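Local coordinates for glycoside hydrolase family 15, cellulose signaling associated protein envoy (Hypocrea jecorina, PDB 4WUJ), which acts as a blue-light photoreceptor through a flavin-binding LOV domain, the part held in this chain, and links light sensing with oxidative stress, at residues 16-21 with 38-43; 58-63 with 69-74; 95-100 with 125-130. One frame throughout, in Å; residues are numbered along the deposited sequence.

The three contacts follow one another along the chain of this LOV domain, a member of the PAS fold. Contact 1 sets helix 14-22 against strand 39-44, on the face of the sheet turned from the flavin. Contact 2 joins two short helices, 57-63 and 67-70. Contact 3 sets helix 92-103 beside strand 120-129 of the same antiparallel sheet. The centre of contact 1 is about 14 Å from the centre of each of the others. Contacts 2 and 3 lie on opposite sides of the chain's centre, their centres about 18 Å apart. All three reach FMN, contact 1 through its strand alone. Contacts 1 and 3 also touch the second subunit.

Contact 1: 16-21 with 38-43; sequences GILLRI and VSLTLC. With FMN (flavin mononucleotide), chain I.
Ile17 meets Leu42 and Leu18 meets Leu40, each pair tip to tip. These two apolar contacts join helix 14-22 to strand 39-44. CD1 of Ile17 lies 3.9 Å from CD2 of Leu42. CD2 of Leu18 comes equally close to CD1 of Leu40, at 3.9 Å. No hydrogen bond crosses between the two segments. The backbones stay well apart, with CA of Ile17 9.9 Å from CA of Leu42, and the branched ends fill the space between them. Leu40 extends from the strand with CG anti to the backbone N (chi1 179°), which carries CD1 out to the helix.

Thr41 and Cys43, which alternate with the two leucines, face the other side of the sheet. Thr41 sends OG1 to within 3.3 Å of FMN C6, at the benzenoid end of the flavin. Cys43 places SG 3.6 Å from the methyl carbon C7M of FMN. It also packs on Cys75, which lies in the GRNCRFLQ sequence that marks LOV domains and probably corresponds to their photoreactive cysteine. Thr41 OG1 has a weak hydrogen bond to Gln144, which also hydrogen-bonds FMN. One strand thus presents leucines to the N-terminal helix and flavin-contacting groups to the pocket.

Strand 139-144 runs beside strand 39-44 and shares this apolar layer, with Val141 touching Ile17, Ile21 and Leu42. Tyr54 of strand 52-55 packs on both Leu40 and Leu42 from the other neighbouring strand. The helix also faces the dimer partner: Leu18 packs on Met15 of the second subunit and Leu19 on Ala22 of that subunit.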
loop_
_atom_site.group_PDB
_atom_site.type_symbol
_atom_site.label_atom_id
_atom_site.label_comp_id
_atom_site.label_asym_id
_atom_site.label_seq_id
_atom_site.Cartn_x
_atom_site.Cartn_y
_atom_site.Cartn_z
ATOM N N GLY C 16 -3.191 -8.153 2.400
ATOM C CA GLY C 16 -4.140 -9.261 2.495
ATOM C C GLY C 16 -5.570 -8.799 2.900
ATOM O O GLY C 16 -6.596 -9.365 2.486
ATOM N N ILE C 17 -5.618 -7.777 3.750
ATOM C CA ILE C 17 -6.854 -7.064 4.071
ATOM C C ILE C 17 -7.477 -6.433 2.816
ATOM O O ILE C 17 -8.654 -6.644 2.530
ATOM C CB ILE C 17 -6.562 -5.998 5.135
ATOM C CG1 ILE C 17 -6.506 -6.674 6.505
ATOM C CG2 ILE C 17 -7.558 -4.871 5.095
ATOM C CD1 ILE C 17 -6.108 -5.767 7.604
ATOM N N LEU C 18 -6.689 -5.671 2.070
ATOM C CA LEU C 18 -7.167 -5.052 0.826
ATOM C C LEU C 18 -7.630 -6.074 -0.205
ATOM O O LEU C 18 -8.633 -5.919 -0.864
ATOM C CB LEU C 18 -6.063 -4.201 0.199
ATOM C CG LEU C 18 -5.749 -2.968 1.027
ATOM C CD1 LEU C 18 -4.577 -2.252 0.464
ATOM C CD2 LEU C 18 -6.962 -2.024 1.111
ATOM N N LEU C 19 -6.889 -7.136 -0.354
ATOM C CA LEU C 19 -7.287 -8.117 -1.313
ATOM C C LEU C 19 -8.650 -8.722 -0.964
ATOM O O LEU C 19 -9.487 -8.905 -1.843
ATOM C CB LEU C 19 -6.225 -9.188 -1.400
ATOM C CG LEU C 19 -6.307 -10.078 -2.626
ATOM C CD1 LEU C 19 -6.434 -9.246 -3.913
ATOM C CD2 LEU C 19 -5.065 -10.983 -2.641
ATOM N N ARG C 20 -8.879 -9.057 0.304
ATOM C CA ARG C 20 -10.173 -9.626 0.698
ATOM C C ARG C 20 -11.298 -8.641 0.352
ATOM O O ARG C 20 -12.373 -9.017 -0.173
ATOM C CB ARG C 20 -10.187 -9.931 2.190
ATOM C CG ARG C 20 -10.124 -11.402 2.525
ATOM C CD ARG C 20 -9.499 -11.632 3.900
ATOM N NE ARG C 20 -10.081 -10.787 4.946
ATOM C CZ ARG C 20 -9.417 -10.375 6.024
ATOM N NH1 ARG C 20 -8.140 -10.729 6.204
ATOM N NH2 ARG C 20 -10.027 -9.614 6.925
ATOM N N ILE C 21 -11.021 -7.376 0.644
ATOM C CA ILE C 21 -11.937 -6.300 0.330
ATOM C C ILE C 21 -12.239 -6.230 -1.152
ATOM O O ILE C 21 -13.396 -6.110 -1.552
ATOM C CB ILE C 21 -11.385 -4.956 0.800
ATOM C CG1 ILE C 21 -11.738 -4.782 2.284
ATOM C CG2 ILE C 21 -11.981 -3.819 -0.025
ATOM C CD1 ILE C 21 -10.790 -3.879 3.052
ATOM N N VAL C 38 -1.538 4.999 -1.507
ATOM C CA VAL C 38 -2.901 5.301 -1.070
ATOM C C VAL C 38 -2.902 5.700 0.421
ATOM O O VAL C 38 -2.162 5.145 1.216
ATOM C CB VAL C 38 -3.888 4.112 -1.288
ATOM C CG1 VAL C 38 -3.578 2.957 -0.385
ATOM C CG2 VAL C 38 -5.333 4.547 -1.020
ATOM N N SER C 39 -3.678 6.716 0.779
ATOM C CA SER C 39 -3.831 7.059 2.184
ATOM C C SER C 39 -4.847 6.102 2.833
ATOM O O SER C 39 -5.974 5.916 2.336
ATOM C CB SER C 39 -4.227 8.498 2.347
ATOM O OG SER C 39 -4.809 8.715 3.605
ATOM N N LEU C 40 -4.428 5.451 3.907
ATOM C CA LEU C 40 -5.208 4.356 4.481
ATOM C C LEU C 40 -5.098 4.367 5.981
ATOM O O LEU C 40 -4.009 4.586 6.520
ATOM C CB LEU C 40 -4.723 3.013 3.974
ATOM C CG LEU C 40 -5.428 1.765 4.496
ATOM C CD1 LEU C 40 -5.450 0.673 3.428
ATOM C CD2 LEU C 40 -4.786 1.254 5.781
ATOM N N THR C 41 -6.241 4.182 6.648
ATOM C CA THR C 41 -6.268 3.980 8.084
ATOM C C THR C 41 -6.996 2.671 8.366
ATOM O O THR C 41 -7.873 2.222 7.612
ATOM C CB THR C 41 -6.933 5.162 8.868
ATOM O OG1 THR C 41 -8.333 5.237 8.556
ATOM C CG2 THR C 41 -6.280 6.475 8.527
ATOM N N LEU C 42 -6.577 2.041 9.440
ATOM C CA LEU C 42 -7.211 0.852 9.946
ATOM C C LEU C 42 -7.597 1.181 11.396
ATOM O O LEU C 42 -6.749 1.632 12.205
ATOM C CB LEU C 42 -6.226 -0.306 9.904
ATOM C CG LEU C 42 -6.693 -1.728 10.136
ATOM C CD1 LEU C 42 -7.857 -2.167 9.252
ATOM C CD2 LEU C 42 -5.462 -2.591 9.861
ATOM N N CYS C 43 -8.869 0.964 11.712
ATOM C CA CYS C 43 -9.396 1.303 13.037
ATOM C C CYS C 43 -10.025 0.081 13.651
ATOM O O CYS C 43 -10.701 -0.675 12.963
ATOM C CB CYS C 43 -10.415 2.422 12.937
ATOM S SG CYS C 43 -9.716 4.011 12.398
HETATM N N1 FMN I . -13.583 11.124 9.101
HETATM C C2 FMN I . -13.010 12.134 8.357
HETATM O O2 FMN I . -13.441 13.283 8.433
HETATM N N3 FMN I . -11.925 11.859 7.528
HETATM C C4 FMN I . -11.413 10.589 7.415
HETATM O O4 FMN I . -10.445 10.397 6.685
HETATM C C4A FMN I . -11.986 9.552 8.165
HETATM N N5 FMN I . -11.480 8.261 8.091
HETATM C C5A FMN I . -12.056 7.254 8.813
HETATM C C6 FMN I . -11.531 5.982 8.691
HETATM C C7 FMN I . -12.062 4.937 9.428
HETATM C C7M FMN I . -11.466 3.575 9.251
HETATM C C8 FMN I . -13.152 5.181 10.295
HETATM C C8M FMN I . -13.740 4.048 11.099
HETATM C C9 FMN I . -13.688 6.471 10.396
HETATM C C9A FMN I . -13.141 7.516 9.659
HETATM N N10 FMN I . -13.644 8.819 9.751
HETATM C C10 FMN I . -13.070 9.831 9.007
HETATM C "C1'" FMN I . -14.848 9.209 10.582
HETATM C "C2'" FMN I . -14.662 9.503 12.053
HETATM O "O2'" FMN I . -13.616 8.701 12.549
HETATM C "C3'" FMN I . -16.028 9.284 12.765
HETATM O "O3'" FMN I . -16.504 7.960 12.548
HETATM C "C4'" FMN I . -17.083 10.291 12.247
HETATM O "O4'" FMN I . -16.674 11.589 12.622
HETATM C "C5'" FMN I . -18.512 9.992 12.735
HETATM O "O5'" FMN I . -18.520 9.789 14.136
HETATM P P FMN I . -18.690 11.013 15.145
HETATM O O1P FMN I . -18.533 10.410 16.532
HETATM O O2P FMN I . -17.694 12.111 14.996
HETATM O O3P FMN I . -20.060 11.586 14.986
#

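Contact 2: 58-63 with 69-74; sequences GFYQLT and EIMGRN. With FMN (flavin mononucleotide), chain I.
Ile70 packs against the rings of Tyr60 and Phe59. It has the most surface buried here, followed by Tyr60. CG1 of Ile70 comes to the edge of the Tyr60 ring, near its plane, 3.6 Å from CE1. CD1 of Ile70 reaches on to Tyr60 OH at 3.7 Å. The same CG1 lies 4.1 Å from CE2 of Phe59. Ile70 meets both rings because its CG1 sits between the backbone N and the carbonyl carbon (chi1 64°). Without the Tyr60 ring, as with an alanine here, one flank of Ile70 would probably lose its cover and a gap would open between the two short helices.

Phe59 is held from its own helix as well. Thr63 CG2 lies 3.7 Å above one face of its ring. Thr63 OG1 donates to Phe59 O at 2.9 Å, while Thr63 N reaches that oxygen from the opposite face of the carbonyl plane.

From Ile70 to Arg73 the chain makes a type II beta turn, with Gly72 at the positive phi that suits glycine. This brings Asn74 to the flavin, where OD1 accepts a hydrogen bond from FMN O2' at 2.9 Å. Asn74 OD1 also accepts from Arg76 N, and its ND2 donates to Asp49 O. The chemistry is therefore divided: apolar packing joins the helices, and a fixed amide grips the ribityl chain.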
loop_
_atom_site.group_PDB
_atom_site.type_symbol
_atom_site.label_atom_id
_atom_site.label_comp_id
_atom_site.label_asym_id
_atom_site.label_seq_id
_atom_site.Cartn_x
_atom_site.Cartn_y
_atom_site.Cartn_z
ATOM N N GLY C 58 1.096 6.927 2.841
ATOM C CA GLY C 58 0.209 7.852 2.139
ATOM C C GLY C 58 -0.650 8.714 3.088
ATOM O O GLY C 58 -0.974 9.856 2.758
ATOM N N PHE C 59 -1.039 8.188 4.259
ATOM C CA PHE C 59 -1.873 8.987 5.171
ATOM C C PHE C 59 -1.035 10.085 5.800
ATOM O O PHE C 59 -1.480 11.223 5.910
ATOM C CB PHE C 59 -2.503 8.133 6.267
ATOM C CG PHE C 59 -3.292 8.927 7.321
ATOM C CD1 PHE C 59 -4.676 9.194 7.136
ATOM C CD2 PHE C 59 -2.658 9.381 8.486
ATOM C CE1 PHE C 59 -5.417 9.895 8.114
ATOM C CE2 PHE C 59 -3.372 10.082 9.470
ATOM C CZ PHE C 59 -4.769 10.331 9.297
ATOM N N TYR C 60 0.174 9.752 6.228
ATOM C CA TYR C 60 1.026 10.782 6.794
ATOM C C TYR C 60 1.424 11.838 5.727
ATOM O O TYR C 60 1.587 13.024 6.027
ATOM C CB TYR C 60 2.232 10.151 7.448
ATOM C CG TYR C 60 1.876 9.139 8.522
ATOM C CD1 TYR C 60 1.131 9.518 9.642
ATOM C CD2 TYR C 60 2.296 7.813 8.442
ATOM C CE1 TYR C 60 0.807 8.610 10.646
ATOM C CE2 TYR C 60 1.961 6.876 9.463
ATOM C CZ TYR C 60 1.228 7.300 10.560
ATOM O OH TYR C 60 0.873 6.431 11.561
ATOM N N GLN C 61 1.517 11.415 4.471
ATOM C CA GLN C 61 1.878 12.336 3.401
ATOM C C GLN C 61 0.670 13.220 3.049
ATOM O O GLN C 61 0.805 14.416 2.777
ATOM C CB GLN C 61 2.363 11.565 2.151
ATOM C CG GLN C 61 2.897 12.438 1.035
ATOM C CD GLN C 61 4.328 12.833 1.282
ATOM O OE1 GLN C 61 4.632 13.490 2.272
ATOM N NE2 GLN C 61 5.229 12.395 0.403
ATOM N N LEU C 62 -0.511 12.626 3.017
ATOM C CA LEU C 62 -1.695 13.419 2.717
ATOM C C LEU C 62 -1.973 14.408 3.839
ATOM O O LEU C 62 -2.212 15.568 3.574
ATOM C CB LEU C 62 -2.917 12.553 2.458
ATOM C CG LEU C 62 -4.233 13.331 2.496
ATOM C CD1 LEU C 62 -4.350 14.282 1.292
ATOM C CD2 LEU C 62 -5.386 12.400 2.535
ATOM N N THR C 63 -1.915 13.971 5.093
ATOM C CA THR C 63 -2.430 14.800 6.199
ATOM C C THR C 63 -1.362 15.658 6.861
ATOM O O THR C 63 -1.681 16.617 7.551
ATOM C CB THR C 63 -3.102 13.960 7.297
ATOM O OG1 THR C 63 -2.127 13.145 7.969
ATOM C CG2 THR C 63 -4.203 13.114 6.709
ATOM N N GLU C 69 1.503 11.236 16.683
ATOM C CA GLU C 69 0.474 12.263 16.782
ATOM C C GLU C 69 -0.968 11.692 16.612
ATOM O O GLU C 69 -1.904 12.224 17.204
ATOM C CB GLU C 69 0.734 13.373 15.729
ATOM C CG GLU C 69 2.116 14.066 15.803
ATOM C CD GLU C 69 2.312 15.225 14.781
ATOM O OE1 GLU C 69 1.822 15.193 13.631
ATOM O OE2 GLU C 69 2.989 16.204 15.141
ATOM N N ILE C 70 -1.134 10.617 15.829
ATOM C CA ILE C 70 -2.460 10.134 15.439
ATOM C C ILE C 70 -2.811 8.690 15.897
ATOM O O ILE C 70 -3.974 8.328 16.062
ATOM C CB ILE C 70 -2.664 10.301 13.936
ATOM C CG1 ILE C 70 -1.687 9.440 13.138
ATOM C CG2 ILE C 70 -2.502 11.766 13.553
ATOM C CD1 ILE C 70 -2.182 8.053 12.852
ATOM N N MET C 71 -1.818 7.872 16.158
ATOM C CA MET C 71 -2.098 6.518 16.599
ATOM C C MET C 71 -2.919 6.453 17.880
ATOM O O MET C 71 -2.656 7.175 18.829
ATOM C CB MET C 71 -0.790 5.763 16.850
ATOM C CG MET C 71 -0.878 4.299 16.481
ATOM S SD MET C 71 -0.951 4.005 14.703
ATOM C CE MET C 71 0.296 2.725 14.716
ATOM N N GLY C 72 -3.889 5.539 17.908
ATOM C CA GLY C 72 -4.751 5.371 19.065
ATOM C C GLY C 72 -5.899 6.371 19.072
ATOM O O GLY C 72 -6.767 6.290 19.909
ATOM N N ARG C 73 -5.901 7.302 18.119
ATOM C CA ARG C 73 -6.912 8.349 18.082
ATOM C C ARG C 73 -8.034 7.991 17.111
ATOM O O ARG C 73 -7.863 7.200 16.172
ATOM C CB ARG C 73 -6.279 9.709 17.723
ATOM C CG ARG C 73 -5.137 10.077 18.672
ATOM C CD ARG C 73 -5.069 11.554 19.039
ATOM N NE ARG C 73 -5.199 12.453 17.901
ATOM C CZ ARG C 73 -4.919 13.759 17.945
ATOM N NH1 ARG C 73 -4.481 14.310 19.074
ATOM N NH2 ARG C 73 -5.062 14.525 16.859
ATOM N N ASN C 74 -9.194 8.561 17.371
ATOM C CA ASN C 74 -10.312 8.488 16.425
ATOM C C ASN C 74 -10.004 9.399 15.267
ATOM O O ASN C 74 -9.366 10.442 15.442
ATOM C CB ASN C 74 -11.625 8.926 17.065
ATOM C CG ASN C 74 -12.816 8.708 16.166
ATOM O OD1 ASN C 74 -13.048 9.477 15.257
ATOM N ND2 ASN C 74 -13.584 7.652 16.424
HETATM N N1 FMN I . -13.583 11.124 9.101
HETATM C C2 FMN I . -13.010 12.134 8.357
HETATM O O2 FMN I . -13.441 13.283 8.433
HETATM N N3 FMN I . -11.925 11.859 7.528
HETATM C C4 FMN I . -11.413 10.589 7.415
HETATM O O4 FMN I . -10.445 10.397 6.685
HETATM C C4A FMN I . -11.986 9.552 8.165
HETATM N N5 FMN I . -11.480 8.261 8.091
HETATM C C5A FMN I . -12.056 7.254 8.813
HETATM C C6 FMN I . -11.531 5.982 8.691
HETATM C C7 FMN I . -12.062 4.937 9.428
HETATM C C7M FMN I . -11.466 3.575 9.251
HETATM C C8 FMN I . -13.152 5.181 10.295
HETATM C C8M FMN I . -13.740 4.048 11.099
HETATM C C9 FMN I . -13.688 6.471 10.396
HETATM C C9A FMN I . -13.141 7.516 9.659
HETATM N N10 FMN I . -13.644 8.819 9.751
HETATM C C10 FMN I . -13.070 9.831 9.007
HETATM C "C1'" FMN I . -14.848 9.209 10.582
HETATM C "C2'" FMN I . -14.662 9.503 12.053
HETATM O "O2'" FMN I . -13.616 8.701 12.549
HETATM C "C3'" FMN I . -16.028 9.284 12.765
HETATM O "O3'" FMN I . -16.504 7.960 12.548
HETATM C "C4'" FMN I . -17.083 10.291 12.247
HETATM O "O4'" FMN I . -16.674 11.589 12.622
HETATM C "C5'" FMN I . -18.512 9.992 12.735
HETATM O "O5'" FMN I . -18.520 9.789 14.136
HETATM P P FMN I . -18.690 11.013 15.145
HETATM O O1P FMN I . -18.533 10.410 16.532
HETATM O O2P FMN I . -17.694 12.111 14.996
HETATM O O3P FMN I . -20.060 11.586 14.986
#

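Contact 3: 95-100 with 125-130; sequences QEMRRA and VTILPL. With FMN (flavin mononucleotide), chain I; SO4 (sulfate ion), chain J.
Met97 crosses Ile127 at about a right angle, its CG and SD lying against CD1 of Ile127 on one face of the flavin. SD of Met97 is 3.8 Å from CD1 of Ile127 and 4.2 Å from CG1 of Val125. This is the tight side, and all three residues are buried. All three also touch FMN. CD1 of Ile127 lies over the face of the isoalloxazine, 3.7 Å from C9A. Val125 sits on the same face, with CG2 3.5 Å from FMN O4 and CG1 against the middle ring. Met97 bends at its last torsion (chi3 -60°), which brings CE to FMN N1 at 3.5 Å. Ile111 and Gln79 also pack on Met97.

Helix 92-103 is the connector helix of the PAS fold, which lies along the sheet just before strands 107-114 and 120-129. In LOV domains it closes the flavin pocket from one side, as here. The strand's other face is turned away: Thr126 OG1 is hydrogen-bonded to Tyr7 of the second subunit.

The outer side of the helix is open and charged. Arg98 points away from the strand and uses NH1 to bind the FMN phosphate oxygen O3P at 2.8 Å. That bond is fairly straight, 158° at the hydrogen, and O3P lies at the edge of the guanidinium, near its plane. Arg98 NH2 turns to a sulfate ion, probably from the crystallisation liquor, and binds its O1 at 3.0 Å. Arg98 NE and Arg99 NE add weak bonds to the same ion. The Arg99 guanidinium presents a face to sulfate O1, and Arg102 is a further hydrogen-bond partner of the sulfate.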
loop_
_atom_site.group_PDB
_atom_site.type_symbol
_atom_site.label_atom_id
_atom_site.label_comp_id
_atom_site.label_asym_id
_atom_site.label_seq_id
_atom_site.Cartn_x
_atom_site.Cartn_y
_atom_site.Cartn_z
ATOM N N GLN C 95 -22.582 12.209 9.772
ATOM C CA GLN C 95 -23.632 11.255 10.192
ATOM C C GLN C 95 -23.661 10.009 9.328
ATOM O O GLN C 95 -23.880 8.885 9.822
ATOM C CB GLN C 95 -25.079 11.788 10.065
ATOM C CG GLN C 95 -25.375 13.203 10.404
ATOM C CD GLN C 95 -26.882 13.506 10.195
ATOM O OE1 GLN C 95 -27.758 12.780 10.706
ATOM N NE2 GLN C 95 -27.177 14.554 9.411
ATOM N N GLU C 96 -23.559 10.226 8.019
ATOM C CA GLU C 96 -23.529 9.104 7.077
ATOM C C GLU C 96 -22.371 8.165 7.488
ATOM O O GLU C 96 -22.568 6.961 7.618
ATOM C CB GLU C 96 -23.370 9.608 5.638
ATOM C CG GLU C 96 -24.130 8.775 4.597
ATOM C CD GLU C 96 -23.735 9.091 3.135
ATOM O OE1 GLU C 96 -23.326 10.241 2.821
ATOM O OE2 GLU C 96 -23.819 8.161 2.303
ATOM N N MET C 97 -21.184 8.717 7.738
ATOM C CA MET C 97 -20.066 7.864 8.155
ATOM C C MET C 97 -20.431 7.162 9.483
ATOM O O MET C 97 -20.309 5.947 9.610
ATOM C CB MET C 97 -18.795 8.686 8.309
ATOM C CG MET C 97 -18.105 8.995 6.973
ATOM S SD MET C 97 -16.514 9.834 7.113
ATOM C CE MET C 97 -16.922 11.336 7.964
ATOM N N ARG C 98 -20.979 7.941 10.423
ATOM C CA ARG C 98 -21.313 7.446 11.745
ATOM C C ARG C 98 -22.261 6.270 11.678
ATOM O O ARG C 98 -22.070 5.244 12.369
ATOM C CB ARG C 98 -21.918 8.561 12.590
ATOM C CG ARG C 98 -22.199 8.127 13.996
ATOM C CD ARG C 98 -22.502 9.271 14.936
ATOM N NE ARG C 98 -23.698 9.976 14.514
ATOM C CZ ARG C 98 -23.729 11.235 14.095
ATOM N NH1 ARG C 98 -22.632 11.981 14.078
ATOM N NH2 ARG C 98 -24.881 11.759 13.719
ATOM N N ARG C 99 -23.254 6.413 10.805
ATOM C CA ARG C 99 -24.358 5.473 10.726
ATOM C C ARG C 99 -23.894 4.267 9.957
ATOM O O ARG C 99 -24.210 3.121 10.283
ATOM C CB ARG C 99 -25.570 6.122 10.048
ATOM C CG ARG C 99 -26.627 6.678 11.037
ATOM C CD ARG C 99 -27.011 8.144 10.739
ATOM N NE ARG C 99 -28.144 8.605 11.534
ATOM C CZ ARG C 99 -28.888 9.677 11.248
ATOM N NH1 ARG C 99 -28.642 10.420 10.165
ATOM N NH2 ARG C 99 -29.901 10.002 12.053
ATOM N N ALA C 100 -23.072 4.510 8.961
ATOM C CA ALA C 100 -22.553 3.402 8.171
ATOM C C ALA C 100 -21.646 2.525 9.028
ATOM O O ALA C 100 -21.790 1.287 9.073
ATOM C CB ALA C 100 -21.828 3.941 7.000
ATOM N N VAL C 125 -13.440 9.979 1.237
ATOM C CA VAL C 125 -13.259 8.942 2.239
ATOM C C VAL C 125 -14.176 7.809 1.957
ATOM O O VAL C 125 -15.385 7.991 1.765
ATOM C CB VAL C 125 -13.593 9.462 3.652
ATOM C CG1 VAL C 125 -13.399 8.374 4.659
ATOM C CG2 VAL C 125 -12.728 10.682 4.015
ATOM N N THR C 126 -13.618 6.623 1.952
ATOM C CA THR C 126 -14.407 5.395 1.839
ATOM C C THR C 126 -14.118 4.529 3.050
ATOM O O THR C 126 -12.956 4.289 3.364
ATOM C CB THR C 126 -13.967 4.537 0.632
ATOM O OG1 THR C 126 -14.053 5.302 -0.561
ATOM C CG2 THR C 126 -14.826 3.286 0.515
ATOM N N ILE C 127 -15.154 3.993 3.682
ATOM C CA ILE C 127 -14.970 3.161 4.837
ATOM C C ILE C 127 -15.568 1.818 4.570
ATOM O O ILE C 127 -16.730 1.701 4.176
ATOM C CB ILE C 127 -15.583 3.849 6.094
ATOM C CG1 ILE C 127 -14.964 5.238 6.224
ATOM C CG2 ILE C 127 -15.340 3.000 7.336
ATOM C CD1 ILE C 127 -15.551 6.154 7.229
ATOM N N LEU C 128 -14.764 0.790 4.756
ATOM C CA LEU C 128 -15.209 -0.571 4.562
ATOM C C LEU C 128 -15.084 -1.398 5.848
ATOM O O LEU C 128 -14.147 -1.230 6.611
ATOM C CB LEU C 128 -14.395 -1.204 3.427
ATOM C CG LEU C 128 -14.453 -0.383 2.128
ATOM C CD1 LEU C 128 -13.278 0.566 1.962
ATOM C CD2 LEU C 128 -14.525 -1.306 0.964
ATOM N N PRO C 129 -16.038 -2.303 6.081
ATOM C CA PRO C 129 -16.026 -3.257 7.189
ATOM C C PRO C 129 -15.157 -4.480 6.932
ATOM O O PRO C 129 -15.098 -4.958 5.802
ATOM C CB PRO C 129 -17.480 -3.721 7.241
ATOM C CG PRO C 129 -17.903 -3.691 5.764
ATOM C CD PRO C 129 -17.279 -2.396 5.290
ATOM N N LEU C 130 -14.512 -4.989 7.981
ATOM C CA LEU C 130 -13.873 -6.300 7.943
ATOM C C LEU C 130 -14.694 -7.326 8.721
ATOM O O LEU C 130 -15.702 -6.984 9.340
ATOM C CB LEU C 130 -12.475 -6.230 8.566
ATOM C CG LEU C 130 -11.333 -6.085 7.579
ATOM C CD1 LEU C 130 -11.599 -4.884 6.656
ATOM C CD2 LEU C 130 -9.981 -5.969 8.321
HETATM N N1 FMN I . -13.583 11.124 9.101
HETATM C C2 FMN I . -13.010 12.134 8.357
HETATM O O2 FMN I . -13.441 13.283 8.433
HETATM N N3 FMN I . -11.925 11.859 7.528
HETATM C C4 FMN I . -11.413 10.589 7.415
HETATM O O4 FMN I . -10.445 10.397 6.685
HETATM C C4A FMN I . -11.986 9.552 8.165
HETATM N N5 FMN I . -11.480 8.261 8.091
HETATM C C5A FMN I . -12.056 7.254 8.813
HETATM C C6 FMN I . -11.531 5.982 8.691
HETATM C C7 FMN I . -12.062 4.937 9.428
HETATM C C7M FMN I . -11.466 3.575 9.251
HETATM C C8 FMN I . -13.152 5.181 10.295
HETATM C C8M FMN I . -13.740 4.048 11.099
HETATM C C9 FMN I . -13.688 6.471 10.396
HETATM C C9A FMN I . -13.141 7.516 9.659
HETATM N N10 FMN I . -13.644 8.819 9.751
HETATM C C10 FMN I . -13.070 9.831 9.007
HETATM C "C1'" FMN I . -14.848 9.209 10.582
HETATM C "C2'" FMN I . -14.662 9.503 12.053
HETATM O "O2'" FMN I . -13.616 8.701 12.549
HETATM C "C3'" FMN I . -16.028 9.284 12.765
HETATM O "O3'" FMN I . -16.504 7.960 12.548
HETATM C "C4'" FMN I . -17.083 10.291 12.247
HETATM O "O4'" FMN I . -16.674 11.589 12.622
HETATM C "C5'" FMN I . -18.512 9.992 12.735
HETATM O "O5'" FMN I . -18.520 9.789 14.136
HETATM P P FMN I . -18.690 11.013 15.145
HETATM O O1P FMN I . -18.533 10.410 16.532
HETATM O O2P FMN I . -17.694 12.111 14.996
HETATM O O3P FMN I . -20.060 11.586 14.986
HETATM S S SO4 J . -27.432 9.647 15.145
HETATM O O1 SO4 J . -27.709 10.898 14.445
HETATM O O2 SO4 J . -26.299 9.829 16.050
HETATM O O3 SO4 J . -27.293 8.524 14.222
HETATM O O4 SO4 J . -28.549 9.316 15.999
#